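Local coordinates for sensor protein (Shewanella oneidensis, PDB 3LIC) that is a putative transmembrane histidine kinase that probably senses an extracellular signal through its PDC-fold domain and relays it inward to its own kinase, at residues A[41-46]-A[151-156]. Numbering follows the deposited sequence.
Sequences DFIGLL and VPFGVQ
Ile43 and Phe153 meet where the last turn of the long N-terminal helix 2-46 lies against the end of strand 145-153, in the first PDC sensor domain, probably the membrane-distal one. That helix packs along the antiparallel sheet, as in other tandem-PDC sensors, and here the two backbones come together at a pair of glycines: the CA atoms of Gly44 and Gly154 are only 4.4 Å apart. Most of the 202 Å² buried between the segments belongs to Phe153, Ile43 and Gly44. No hydrogen bond crosses between them, so the evidence points to apolar packing and backbone fit.

Ile43 presents its methyl branch, not the longer arm, to the aromatic ring. With CG2 anti to the backbone N and CG1 beside it (chi1 -62°), CG2 lies over one face of Phe153, 3.9 Å from the ring centroid and 22° off the normal, which meets the geometry of a CH-pi contact. The offset is toward the rim, nearest CD1. The ring also stacks edge-to-face with Phe160, while Thr163 of the adjacent strand 161-168 and Ile77 of the next one, 74-79, touch both Ile43 and Phe153, extending this apolar cluster over the sheet. One turn earlier, Ser40 OG hydrogen-bonds Val151 O, adding a polar tie between helix and strand.

Gly44 brings bare backbone to this side of the helix. With no side chain between the backbones, Gly44 CA itself approaches Gly154 N to 3.9 Å. Beside it, Gly44 N stands 4.1 Å from Phe153 CB.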
loop_
_atom_site.group_PDB
_atom_site.type_symbol
_atom_site.label_atom_id
_atom_site.label_comp_id
_atom_site.label_asym_id
_atom_site.label_seq_id
_atom_site.Cartn_x
_atom_site.Cartn_y
_atom_site.Cartn_z
ATOM N N ASP A 41 15.780 12.565 -2.841
ATOM C CA ASP A 41 17.114 12.736 -3.386
ATOM C C ASP A 41 17.274 14.187 -3.900
ATOM O O ASP A 41 18.205 14.877 -3.487
ATOM C CB ASP A 41 17.307 11.694 -4.515
ATOM C CG ASP A 41 18.739 11.260 -4.677
ATOM O OD1 ASP A 41 19.235 11.073 -5.809
ATOM O OD2 ASP A 41 19.394 11.099 -3.659
ATOM N N PHE A 42 16.361 14.674 -4.745
ATOM C CA PHE A 42 16.442 16.073 -5.241
ATOM C C PHE A 42 16.476 17.091 -4.084
ATOM O O PHE A 42 17.334 18.010 -4.056
ATOM C CB PHE A 42 15.313 16.490 -6.251
ATOM C CG PHE A 42 14.982 15.415 -7.374
ATOM C CD1 PHE A 42 15.942 14.417 -7.772
ATOM C CD2 PHE A 42 13.721 15.415 -8.028
ATOM C CE1 PHE A 42 15.668 13.412 -8.760
ATOM C CE2 PHE A 42 13.440 14.427 -9.042
ATOM C CZ PHE A 42 14.425 13.428 -9.434
ATOM N N ILE A 43 15.521 16.960 -3.152
ATOM C CA ILE A 43 15.476 17.873 -2.018
ATOM C C ILE A 43 16.759 17.821 -1.245
ATOM O O ILE A 43 17.369 18.847 -0.998
ATOM C CB ILE A 43 14.344 17.547 -1.087
ATOM C CG1 ILE A 43 13.030 17.715 -1.852
ATOM C CG2 ILE A 43 14.418 18.453 0.134
ATOM C CD1 ILE A 43 11.761 17.592 -1.021
ATOM N N GLY A 44 17.216 16.631 -0.881
ATOM C CA GLY A 44 18.484 16.553 -0.161
ATOM C C GLY A 44 19.751 17.130 -0.825
ATOM O O GLY A 44 20.603 17.703 -0.138
ATOM N N LEU A 45 19.910 16.958 -2.132
ATOM C CA LEU A 45 21.163 17.312 -2.826
ATOM C C LEU A 45 21.093 18.695 -3.498
ATOM O O LEU A 45 22.058 19.461 -3.438
ATOM C CB LEU A 45 21.516 16.239 -3.871
ATOM C CG LEU A 45 21.899 14.869 -3.301
ATOM C CD1 LEU A 45 21.830 13.778 -4.359
ATOM C CD2 LEU A 45 23.272 14.876 -2.667
ATOM N N LEU A 46 19.951 19.022 -4.105
ATOM C CA LEU A 46 19.812 20.229 -4.893
ATOM C C LEU A 46 19.011 21.407 -4.273
ATOM O O LEU A 46 19.119 22.523 -4.734
ATOM C CB LEU A 46 19.110 19.884 -6.204
ATOM C CG LEU A 46 19.764 18.843 -7.120
ATOM C CD1 LEU A 46 18.887 18.668 -8.366
ATOM C CD2 LEU A 46 21.197 19.226 -7.477
ATOM N N VAL A 151 10.337 8.457 2.415
ATOM C CA VAL A 151 11.788 8.478 2.371
ATOM C C VAL A 151 12.390 9.769 2.946
ATOM O O VAL A 151 12.151 10.830 2.421
ATOM C CB VAL A 151 12.281 8.440 0.897
ATOM C CG1 VAL A 151 13.926 8.522 0.881
ATOM C CG2 VAL A 151 11.683 7.224 0.166
ATOM N N PRO A 152 13.243 9.652 3.994
ATOM C CA PRO A 152 13.999 10.750 4.657
ATOM C C PRO A 152 14.764 11.559 3.647
ATOM O O PRO A 152 15.208 10.989 2.677
ATOM C CB PRO A 152 15.040 9.995 5.476
ATOM C CG PRO A 152 14.432 8.616 5.699
ATOM C CD PRO A 152 13.477 8.335 4.625
ATOM N N PHE A 153 14.965 12.855 3.882
ATOM C CA PHE A 153 15.906 13.661 3.055
ATOM C C PHE A 153 16.850 14.524 3.942
ATOM O O PHE A 153 16.515 14.796 5.075
ATOM C CB PHE A 153 15.168 14.504 2.020
ATOM C CG PHE A 153 14.097 15.406 2.601
ATOM C CD1 PHE A 153 14.438 16.596 3.220
ATOM C CD2 PHE A 153 12.775 15.098 2.458
ATOM C CE1 PHE A 153 13.464 17.443 3.730
ATOM C CE2 PHE A 153 11.784 15.931 2.944
ATOM C CZ PHE A 153 12.128 17.112 3.574
ATOM N N GLY A 154 18.005 14.944 3.403
ATOM C CA GLY A 154 19.087 15.643 4.143
ATOM C C GLY A 154 20.425 14.876 3.991
ATOM O O GLY A 154 20.678 14.310 2.931
ATOM N N VAL A 155 21.256 14.832 5.051
ATOM C CA VAL A 155 22.509 14.033 5.138
ATOM C C VAL A 155 22.808 13.719 6.608
ATOM O O VAL A 155 22.373 14.480 7.496
ATOM C CB VAL A 155 23.708 14.876 4.724
ATOM C CG1 VAL A 155 23.979 14.797 3.198
ATOM C CG2 VAL A 155 23.494 16.337 5.231
ATOM N N GLN A 156 23.593 12.661 6.882
ATOM C CA GLN A 156 24.141 12.372 8.273
ATOM C C GLN A 156 24.496 13.530 9.201
ATOM O O GLN A 156 24.953 14.564 8.752
ATOM C CB GLN A 156 25.421 11.512 8.241
ATOM C CG GLN A 156 25.175 10.103 8.697
ATOM C CD GLN A 156 24.233 9.455 7.722
ATOM O OE1 GLN A 156 24.446 9.586 6.518
ATOM N NE2 GLN A 156 23.160 8.807 8.215
#